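PDB 2XHE: Syntaxin1 from Monosiga brevicollis, which probably acts as a SNAP receptor of the syntaxin family, binding partner SNARE proteins in membrane fusion and vesicle transport. Local coordinates for residues L70-L75 with A159-R164; A44-R49 with K109-E114; I57-Q62 with S98-K103. All blocks are in the same frame, centred on the assembly; numbering follows the deposited sequence.

All three contacts use helix 44-72, and each is partly buried. Contacts 2 and 3 join it to helix 80-116, with contact 3 nested inside the loop that contact 2 closes; contact 1 joins its C-terminal end to helix 131-171. Contact 3 lies close to the middle of the chain, about 6 Å from its centre, whereas contacts 1 and 2 lie on opposite sides of that centre, their own centres about 37 Å apart. The chemistry follows this spacing. Contact 3 is mainly aliphatic: I60, L100, D59 CB and the G101 backbone. Towards the ends flat and polar groups enter: an imidazole beside an asparagine in contact 1, a phenyl ring and a guanidinium in contact 2.

Contact 1 of 3, residues L70-L75 with A159-R164; sequences LHTESL and AENKRR
One face of the H71 imidazole is covered by N161, whose CB sits 4.3 Å from the ring centroid and 21° off the ring normal, a CH-pi contact displaced toward the rim. The asparagine side chain then continues past the ring to the base of H71, where N161 CG lies 3.3 Å from H71 CB, and its amide plane is inclined 36° to the imidazole. A further flat group, the R164 guanidinium, meets the T72 methyl obliquely, CG2 being 4.3 Å from NH2. T72 presents that methyl because CG2 stands anti to its carbonyl carbon, while OG1 turns back to a weak hydrogen bond with Q69 O. No hydrogen bond joins the two segments; H71 NE2 is instead bonded to the side chain of Q158. Shortening N161 to an alanine would remove the amide and is likely to open a gap beside H71 CB and T72 CG2. H71 also touches M94 of helix 80-116 and L222 of helix 214-237, so the contact belongs to the three-helix Habc bundle of syntaxins, with a further helix laid against it, consistent with the closed form of the family.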
loop_
_atom_site.group_PDB
_atom_site.type_symbol
_atom_site.label_atom_id
_atom_site.label_comp_id
_atom_site.label_asym_id
_atom_site.label_seq_id
_atom_site.Cartn_x
_atom_site.Cartn_y
_atom_site.Cartn_z
ATOM N N LEU B 70 35.523 15.163 -2.429
ATOM C CA LEU B 70 36.378 16.313 -2.150
ATOM C C LEU B 70 36.629 16.522 -0.655
ATOM O O LEU B 70 37.651 17.088 -0.266
ATOM C CB LEU B 70 35.796 17.584 -2.776
ATOM C CG LEU B 70 35.735 17.648 -4.302
ATOM C CD1 LEU B 70 35.304 19.036 -4.752
ATOM C CD2 LEU B 70 37.085 17.282 -4.908
ATOM N N HIS B 71 35.697 16.065 0.176
ATOM C CA HIS B 71 35.827 16.192 1.626
ATOM C C HIS B 71 36.725 15.116 2.231
ATOM O O HIS B 71 37.681 15.428 2.948
ATOM C CB HIS B 71 34.456 16.145 2.298
ATOM C CG HIS B 71 33.803 17.482 2.430
ATOM N ND1 HIS B 71 34.420 18.555 3.040
ATOM C CD2 HIS B 71 32.581 17.921 2.048
ATOM C CE1 HIS B 71 33.610 19.597 3.018
ATOM N NE2 HIS B 71 32.486 19.240 2.420
ATOM N N THR B 72 36.403 13.853 1.950
ATOM C CA THR B 72 37.159 12.725 2.489
ATOM C C THR B 72 38.532 12.632 1.834
ATOM O O THR B 72 39.388 11.857 2.263
ATOM C CB THR B 72 36.417 11.380 2.296
ATOM O OG1 THR B 72 36.227 11.125 0.897
ATOM C CG2 THR B 72 35.062 11.390 3.020
ATOM N N GLU B 73 38.727 13.435 0.793
ATOM C CA GLU B 73 39.992 13.484 0.075
ATOM C C GLU B 73 40.932 14.509 0.715
ATOM O O GLU B 73 42.155 14.396 0.605
ATOM C CB GLU B 73 39.746 13.808 -1.402
ATOM C CG GLU B 73 40.934 13.563 -2.323
ATOM C CD GLU B 73 40.608 13.831 -3.785
ATOM O OE1 GLU B 73 39.466 13.538 -4.209
ATOM O OE2 GLU B 73 41.497 14.335 -4.511
ATOM N N SER B 74 40.360 15.503 1.391
ATOM C CA SER B 74 41.162 16.484 2.119
ATOM C C SER B 74 41.679 15.909 3.435
ATOM O O SER B 74 42.223 16.633 4.265
ATOM C CB SER B 74 40.381 17.778 2.364
ATOM O OG SER B 74 40.325 18.577 1.197
ATOM N N LEU B 75 41.499 14.606 3.625
ATOM C CA LEU B 75 42.146 13.915 4.730
ATOM C C LEU B 75 43.571 13.587 4.305
ATOM O O LEU B 75 43.795 13.055 3.216
ATOM C CB LEU B 75 41.383 12.647 5.115
ATOM C CG LEU B 75 41.963 11.835 6.280
ATOM C CD1 LEU B 75 40.859 11.185 7.114
ATOM C CD2 LEU B 75 42.959 10.792 5.779
ATOM N N ALA B 159 27.233 17.701 7.615
ATOM C CA ALA B 159 27.384 17.377 9.029
ATOM C C ALA B 159 28.214 16.111 9.249
ATOM O O ALA B 159 28.985 16.032 10.200
ATOM C CB ALA B 159 26.029 17.239 9.682
ATOM N N GLU B 160 28.044 15.126 8.370
ATOM C CA GLU B 160 28.816 13.884 8.422
ATOM C C GLU B 160 30.308 14.169 8.363
ATOM O O GLU B 160 31.088 13.599 9.127
ATOM C CB GLU B 160 28.418 12.961 7.264
ATOM C CG GLU B 160 29.242 11.685 7.115
ATOM C CD GLU B 160 28.694 10.757 6.025
ATOM O OE1 GLU B 160 29.490 10.007 5.422
ATOM O OE2 GLU B 160 27.468 10.778 5.768
ATOM N N ASN B 161 30.695 15.058 7.448
ATOM C CA ASN B 161 32.095 15.435 7.277
ATOM C C ASN B 161 32.585 16.415 8.344
ATOM O O ASN B 161 33.745 16.359 8.743
ATOM C CB ASN B 161 32.358 15.990 5.866
ATOM C CG ASN B 161 32.787 14.907 4.874
ATOM O OD1 ASN B 161 32.180 14.739 3.815
ATOM N ND2 ASN B 161 33.839 14.174 5.215
ATOM N N LYS B 162 31.706 17.301 8.812
ATOM C CA LYS B 162 32.086 18.285 9.825
ATOM C C LYS B 162 32.376 17.637 11.177
ATOM O O LYS B 162 33.142 18.170 11.984
ATOM C CB LYS B 162 31.004 19.351 9.986
ATOM C CG LYS B 162 31.266 20.315 11.134
ATOM C CD LYS B 162 29.963 20.831 11.699
ATOM C CE LYS B 162 30.096 21.198 13.166
ATOM N NZ LYS B 162 28.764 21.170 13.844
ATOM N N ARG B 163 31.751 16.489 11.422
ATOM C CA ARG B 163 31.964 15.746 12.658
ATOM C C ARG B 163 33.346 15.093 12.660
ATOM O O ARG B 163 34.039 15.100 13.676
ATOM C CB ARG B 163 30.857 14.703 12.854
ATOM C CG ARG B 163 31.057 13.764 14.036
ATOM C CD ARG B 163 29.745 13.085 14.449
ATOM N NE ARG B 163 28.860 12.820 13.314
ATOM C CZ ARG B 163 29.040 11.844 12.428
ATOM N NH1 ARG B 163 30.089 11.034 12.526
ATOM N NH2 ARG B 163 28.178 11.685 11.434
ATOM N N ARG B 164 33.746 14.542 11.515
ATOM C CA ARG B 164 35.067 13.932 11.380
ATOM C C ARG B 164 36.129 14.943 10.934
ATOM O O ARG B 164 37.325 14.657 10.987
ATOM C CB ARG B 164 35.030 12.736 10.421
ATOM C CG ARG B 164 34.574 13.070 9.011
ATOM C CD ARG B 164 35.089 12.050 8.001
ATOM N NE ARG B 164 34.708 10.678 8.332
ATOM C CZ ARG B 164 33.750 9.989 7.715
ATOM N NH1 ARG B 164 33.482 8.745 8.088
ATOM N NH2 ARG B 164 33.064 10.540 6.722
#

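Contact 2 of 3, residues A44-R49 with K109-E114; sequences ADFFNR and KQIEKE
Q110 and I111 meet R49 and F46 where the first two helices of the syntaxin Habc bundle, 44-72 and 80-116, run side by side in opposite directions. Their local axes cross at -142° and approach to 11.4 Å, so the gap is bridged by long or bulky side chains. Q110 comes first. Its CG is anti to the backbone N (chi1 175°), which carries the methylene out to the neighbouring helix and over the centre of one face of the R49 guanidinium, 3.8 Å from CZ. The Q110 chain then bends at chi2, and its amide plane stands 53° from that of the guanidinium; the contact is thus made by the aliphatic part of the glutamine. The charge of R49 is met elsewhere, by a salt bridge from NH2 to D107 one turn earlier on helix 80-116 and by a long ion pair from NH1 to D45 on its own helix. I111 follows. Its CG1 lies 4.0 Å from R49 CD, the two chains running alongside one another and pointing opposite ways, while both its CG2 and its CD1 reach CE1 of F46. I111 CG2 meets the F46 ring at its edge and in its plane, 3.8 Å from CE1. The third helix, 131-171, backs this apolar side, its R136 touching both F46 and I111. Further along, E114 points its CB toward residues 44-49 but stops short of close contact with them. Its OE1 makes a long, weak ion pair with R136. E114 OE2 is 5.1 Å from R49 NH1, near enough that the opposite charges would probably attract, although D45 OD2 is also near OE2 and would oppose this.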
loop_
_atom_site.group_PDB
_atom_site.type_symbol
_atom_site.label_atom_id
_atom_site.label_comp_id
_atom_site.label_asym_id
_atom_site.label_seq_id
_atom_site.Cartn_x
_atom_site.Cartn_y
_atom_site.Cartn_z
ATOM N N ALA B 44 3.150 27.418 -20.912
ATOM C CA ALA B 44 4.525 27.298 -21.388
ATOM C C ALA B 44 5.569 27.683 -20.339
ATOM O O ALA B 44 6.532 26.950 -20.114
ATOM C CB ALA B 44 4.723 28.107 -22.657
ATOM N N ASP B 45 5.386 28.829 -19.696
ATOM C CA ASP B 45 6.355 29.244 -18.691
ATOM C C ASP B 45 6.405 28.267 -17.528
ATOM O O ASP B 45 7.482 27.973 -17.013
ATOM C CB ASP B 45 6.080 30.655 -18.181
ATOM C CG ASP B 45 7.296 31.268 -17.493
ATOM O OD1 ASP B 45 8.365 30.611 -17.455
ATOM O OD2 ASP B 45 7.190 32.410 -16.999
ATOM N N PHE B 46 5.239 27.769 -17.111
ATOM C CA PHE B 46 5.165 26.818 -16.001
ATOM C C PHE B 46 5.960 25.523 -16.245
ATOM O O PHE B 46 6.831 25.159 -15.444
ATOM C CB PHE B 46 3.710 26.502 -15.645
ATOM C CG PHE B 46 3.556 25.338 -14.705
ATOM C CD1 PHE B 46 3.714 25.506 -13.340
ATOM C CD2 PHE B 46 3.263 24.073 -15.189
ATOM C CE1 PHE B 46 3.579 24.437 -12.474
ATOM C CE2 PHE B 46 3.128 23.003 -14.331
ATOM C CZ PHE B 46 3.285 23.185 -12.971
ATOM N N PHE B 47 5.674 24.825 -17.340
ATOM C CA PHE B 47 6.394 23.580 -17.619
ATOM C C PHE B 47 7.896 23.812 -17.763
ATOM O O PHE B 47 8.707 22.888 -17.596
ATOM C CB PHE B 47 5.812 22.861 -18.831
ATOM C CG PHE B 47 4.489 22.229 -18.560
ATOM C CD1 PHE B 47 4.418 20.937 -18.055
ATOM C CD2 PHE B 47 3.313 22.930 -18.774
ATOM C CE1 PHE B 47 3.201 20.349 -17.795
ATOM C CE2 PHE B 47 2.093 22.348 -18.517
ATOM C CZ PHE B 47 2.037 21.051 -18.027
ATOM N N ASN B 48 8.241 25.062 -18.067
ATOM C CA ASN B 48 9.606 25.549 -18.057
ATOM C C ASN B 48 10.237 25.483 -16.667
ATOM O O ASN B 48 11.337 24.946 -16.495
ATOM C CB ASN B 48 9.588 26.997 -18.505
ATOM C CG ASN B 48 10.436 27.244 -19.714
ATOM O OD1 ASN B 48 10.369 26.506 -20.702
ATOM N ND2 ASN B 48 11.237 28.304 -19.657
ATOM N N ARG B 49 9.546 26.047 -15.674
ATOM C CA ARG B 49 10.068 26.059 -14.316
ATOM C C ARG B 49 10.262 24.639 -13.799
ATOM O O ARG B 49 11.270 24.342 -13.153
ATOM C CB ARG B 49 9.150 26.808 -13.342
ATOM C CG ARG B 49 8.375 27.978 -13.902
ATOM C CD ARG B 49 7.892 28.852 -12.754
ATOM N NE ARG B 49 8.977 29.696 -12.278
ATOM C CZ ARG B 49 9.162 30.945 -12.695
ATOM N NH1 ARG B 49 8.303 31.470 -13.563
ATOM N NH2 ARG B 49 10.184 31.673 -12.243
ATOM N N LYS B 109 8.495 28.775 -4.679
ATOM C CA LYS B 109 7.711 29.867 -4.102
ATOM C C LYS B 109 6.872 30.568 -5.154
ATOM O O LYS B 109 5.698 30.849 -4.930
ATOM C CB LYS B 109 8.592 30.869 -3.350
ATOM C CG LYS B 109 8.835 30.476 -1.896
ATOM C CD LYS B 109 9.770 31.435 -1.177
ATOM C CE LYS B 109 10.112 30.919 0.219
ATOM N NZ LYS B 109 11.117 31.780 0.910
ATOM N N GLN B 110 7.470 30.837 -6.309
ATOM C CA GLN B 110 6.750 31.496 -7.390
ATOM C C GLN B 110 5.499 30.691 -7.770
ATOM O O GLN B 110 4.428 31.263 -7.982
ATOM C CB GLN B 110 7.675 31.730 -8.595
ATOM C CG GLN B 110 6.997 32.324 -9.845
ATOM C CD GLN B 110 6.160 33.567 -9.549
ATOM O OE1 GLN B 110 6.416 34.294 -8.580
ATOM N NE2 GLN B 110 5.151 33.812 -10.388
ATOM N N ILE B 111 5.628 29.365 -7.828
ATOM C CA ILE B 111 4.502 28.512 -8.214
ATOM C C ILE B 111 3.451 28.463 -7.108
ATOM O O ILE B 111 2.252 28.373 -7.385
ATOM C CB ILE B 111 4.941 27.075 -8.581
ATOM C CG1 ILE B 111 6.065 27.102 -9.619
ATOM C CG2 ILE B 111 3.760 26.285 -9.121
ATOM C CD1 ILE B 111 6.495 25.723 -10.113
ATOM N N GLU B 112 3.910 28.533 -5.859
ATOM C CA GLU B 112 3.016 28.562 -4.711
ATOM C C GLU B 112 2.099 29.766 -4.810
ATOM O O GLU B 112 0.884 29.618 -4.902
ATOM C CB GLU B 112 3.805 28.624 -3.407
ATOM C CG GLU B 112 2.924 28.594 -2.174
ATOM C CD GLU B 112 3.646 29.092 -0.943
ATOM O OE1 GLU B 112 4.816 29.516 -1.085
ATOM O OE2 GLU B 112 3.045 29.062 0.159
ATOM N N LYS B 113 2.690 30.958 -4.793
ATOM C CA LYS B 113 1.937 32.191 -4.998
ATOM C C LYS B 113 1.056 32.095 -6.243
ATOM O O LYS B 113 -0.113 32.466 -6.213
ATOM C CB LYS B 113 2.879 33.396 -5.096
ATOM C CG LYS B 113 3.615 33.716 -3.793
ATOM C CD LYS B 113 4.562 34.910 -3.944
ATOM C CE LYS B 113 5.305 35.202 -2.639
ATOM N NZ LYS B 113 6.315 36.291 -2.780
ATOM N N GLU B 114 1.619 31.588 -7.335
ATOM C CA GLU B 114 0.857 31.415 -8.571
ATOM C C GLU B 114 -0.398 30.574 -8.335
ATOM O O GLU B 114 -1.478 30.923 -8.816
ATOM C CB GLU B 114 1.724 30.783 -9.671
ATOM C CG GLU B 114 2.214 31.753 -10.742
ATOM C CD GLU B 114 3.120 31.082 -11.773
ATOM O OE1 GLU B 114 3.688 30.014 -11.461
ATOM O OE2 GLU B 114 3.267 31.621 -12.894
#

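Contact 3 of 3, residues I57-Q62 with S98-K103; sequences IEDIEQ and SALGNK
I60 and L100 face each other within the antiparallel pair formed by helices 44-72 and 80-116 of the Habc bundle, the N-terminal helical domain of syntaxins. The local axes cross at -152° and come within 9.7 Å, and the nearest CA atoms, those of I60 and L100, are 7.1 Å apart. The two side chains overlap side by side, each reaching toward the other's helix, rather than meeting end on. I60 CG1 lies 3.8 Å from L100 CB, and the methyl beyond it, CD1, stays against the same L100 CB at 3.9 Å. This route follows from the first torsion of I60 (chi1 -59°), which sets CG1 anti to the carbonyl carbon and sends the longer branch across to the other helix. The branch ends at the backbone of G101, where the I60 CD1 methyl rests 3.8 Å from the main-chain N of G101. L100 in turn reaches back to helix 44-72. Its CD1 packs on D59 CB at 3.7 Å and lies 4.1 Å from I60 CG1, so the leucine methyl spans two successive residues of the partner helix. D59 contributes its methylene to this contact, and its carboxylate is not used in it. Van der Waals contact does all the work here, for no hydrogen bond crosses between the two segments. Around this pair, I60 also touches I97 and I104 of helix 80-116, while L100 leans on N56, one turn earlier on helix 44-72. Helix 131-171 completes the three-helix core, its V150 touching I57, I60 and E61, and no other protein chain of the assembly reaches either segment.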
loop_
_atom_site.group_PDB
_atom_site.type_symbol
_atom_site.label_atom_id
_atom_site.label_comp_id
_atom_site.label_asym_id
_atom_site.label_seq_id
_atom_site.Cartn_x
_atom_site.Cartn_y
_atom_site.Cartn_z
ATOM N N ILE B 57 17.669 19.926 -9.707
ATOM C CA ILE B 57 17.703 18.865 -8.697
ATOM C C ILE B 57 18.700 17.771 -9.093
ATOM O O ILE B 57 19.590 17.429 -8.311
ATOM C CB ILE B 57 16.298 18.249 -8.427
ATOM C CG1 ILE B 57 15.440 19.179 -7.579
ATOM C CG2 ILE B 57 16.395 16.916 -7.693
ATOM C CD1 ILE B 57 14.019 18.684 -7.439
ATOM N N GLU B 58 18.559 17.234 -10.306
ATOM C CA GLU B 58 19.532 16.265 -10.828
ATOM C C GLU B 58 20.974 16.802 -10.777
ATOM O O GLU B 58 21.891 16.095 -10.357
ATOM C CB GLU B 58 19.174 15.824 -12.252
ATOM C CG GLU B 58 17.851 15.083 -12.379
ATOM C CD GLU B 58 17.625 14.518 -13.780
ATOM O OE1 GLU B 58 18.600 14.435 -14.563
ATOM O OE2 GLU B 58 16.471 14.152 -14.098
ATOM N N ASP B 59 21.172 18.049 -11.201
ATOM C CA ASP B 59 22.480 18.689 -11.102
ATOM C C ASP B 59 22.993 18.632 -9.667
ATOM O O ASP B 59 24.078 18.105 -9.411
ATOM C CB ASP B 59 22.423 20.140 -11.586
ATOM C CG ASP B 59 22.396 20.254 -13.111
ATOM O OD1 ASP B 59 22.706 19.251 -13.796
ATOM O OD2 ASP B 59 22.065 21.351 -13.624
ATOM N N ILE B 60 22.204 19.168 -8.736
ATOM C CA ILE B 60 22.559 19.121 -7.322
ATOM C C ILE B 60 22.906 17.696 -6.868
ATOM O O ILE B 60 23.885 17.492 -6.150
ATOM C CB ILE B 60 21.444 19.694 -6.428
ATOM C CG1 ILE B 60 21.144 21.144 -6.799
ATOM C CG2 ILE B 60 21.825 19.600 -4.959
ATOM C CD1 ILE B 60 20.300 21.861 -5.755
ATOM N N GLU B 61 22.113 16.712 -7.293
ATOM C CA GLU B 61 22.359 15.315 -6.923
ATOM C C GLU B 61 23.767 14.854 -7.273
ATOM O O GLU B 61 24.421 14.197 -6.468
ATOM C CB GLU B 61 21.342 14.379 -7.570
ATOM C CG GLU B 61 20.003 14.363 -6.871
ATOM C CD GLU B 61 19.189 13.135 -7.205
ATOM O OE1 GLU B 61 19.303 12.134 -6.461
ATOM O OE2 GLU B 61 18.439 13.171 -8.207
ATOM N N GLN B 62 24.216 15.193 -8.481
ATOM C CA GLN B 62 25.559 14.851 -8.946
ATOM C C GLN B 62 26.600 15.653 -8.169
ATOM O O GLN B 62 27.593 15.107 -7.691
ATOM C CB GLN B 62 25.690 15.136 -10.445
ATOM C CG GLN B 62 26.050 13.922 -11.305
ATOM C CD GLN B 62 24.903 12.924 -11.445
ATOM O OE1 GLN B 62 23.731 13.273 -11.283
ATOM N NE2 GLN B 62 25.240 11.673 -11.755
ATOM N N SER B 98 24.436 25.760 -3.921
ATOM C CA SER B 98 23.686 26.818 -3.273
ATOM C C SER B 98 22.909 27.679 -4.281
ATOM O O SER B 98 21.712 27.912 -4.116
ATOM C CB SER B 98 24.637 27.664 -2.424
ATOM O OG SER B 98 24.044 28.893 -2.063
ATOM N N ALA B 99 23.588 28.142 -5.328
ATOM C CA ALA B 99 22.948 28.939 -6.375
ATOM C C ALA B 99 21.808 28.172 -7.060
ATOM O O ALA B 99 20.765 28.749 -7.388
ATOM C CB ALA B 99 23.978 29.397 -7.392
ATOM N N LEU B 100 22.025 26.876 -7.278
ATOM C CA LEU B 100 21.001 25.986 -7.807
ATOM C C LEU B 100 19.867 25.797 -6.801
ATOM O O LEU B 100 18.690 25.792 -7.165
ATOM C CB LEU B 100 21.609 24.635 -8.168
ATOM C CG LEU B 100 22.321 24.607 -9.522
ATOM C CD1 LEU B 100 22.988 23.271 -9.776
ATOM C CD2 LEU B 100 21.313 24.903 -10.594
ATOM N N GLY B 101 20.235 25.644 -5.533
ATOM C CA GLY B 101 19.270 25.574 -4.455
ATOM C C GLY B 101 18.332 26.770 -4.402
ATOM O O GLY B 101 17.113 26.603 -4.397
ATOM N N ASN B 102 18.891 27.974 -4.365
ATOM C CA ASN B 102 18.082 29.184 -4.276
ATOM C C ASN B 102 17.149 29.386 -5.461
ATOM O O ASN B 102 16.048 29.915 -5.305
ATOM C CB ASN B 102 18.964 30.416 -4.058
ATOM C CG ASN B 102 19.593 30.434 -2.678
ATOM O OD1 ASN B 102 20.812 30.534 -2.540
ATOM N ND2 ASN B 102 18.761 30.313 -1.643
ATOM N N LYS B 103 17.578 28.967 -6.645
ATOM C CA LYS B 103 16.722 29.093 -7.811
ATOM C C LYS B 103 15.528 28.165 -7.634
ATOM O O LYS B 103 14.383 28.579 -7.796
ATOM C CB LYS B 103 17.486 28.765 -9.100
ATOM C CG LYS B 103 17.319 29.805 -10.227
ATOM C CD LYS B 103 15.913 29.829 -10.802
ATOM C CE LYS B 103 15.418 31.256 -11.036
ATOM N NZ LYS B 103 16.145 31.963 -12.125
#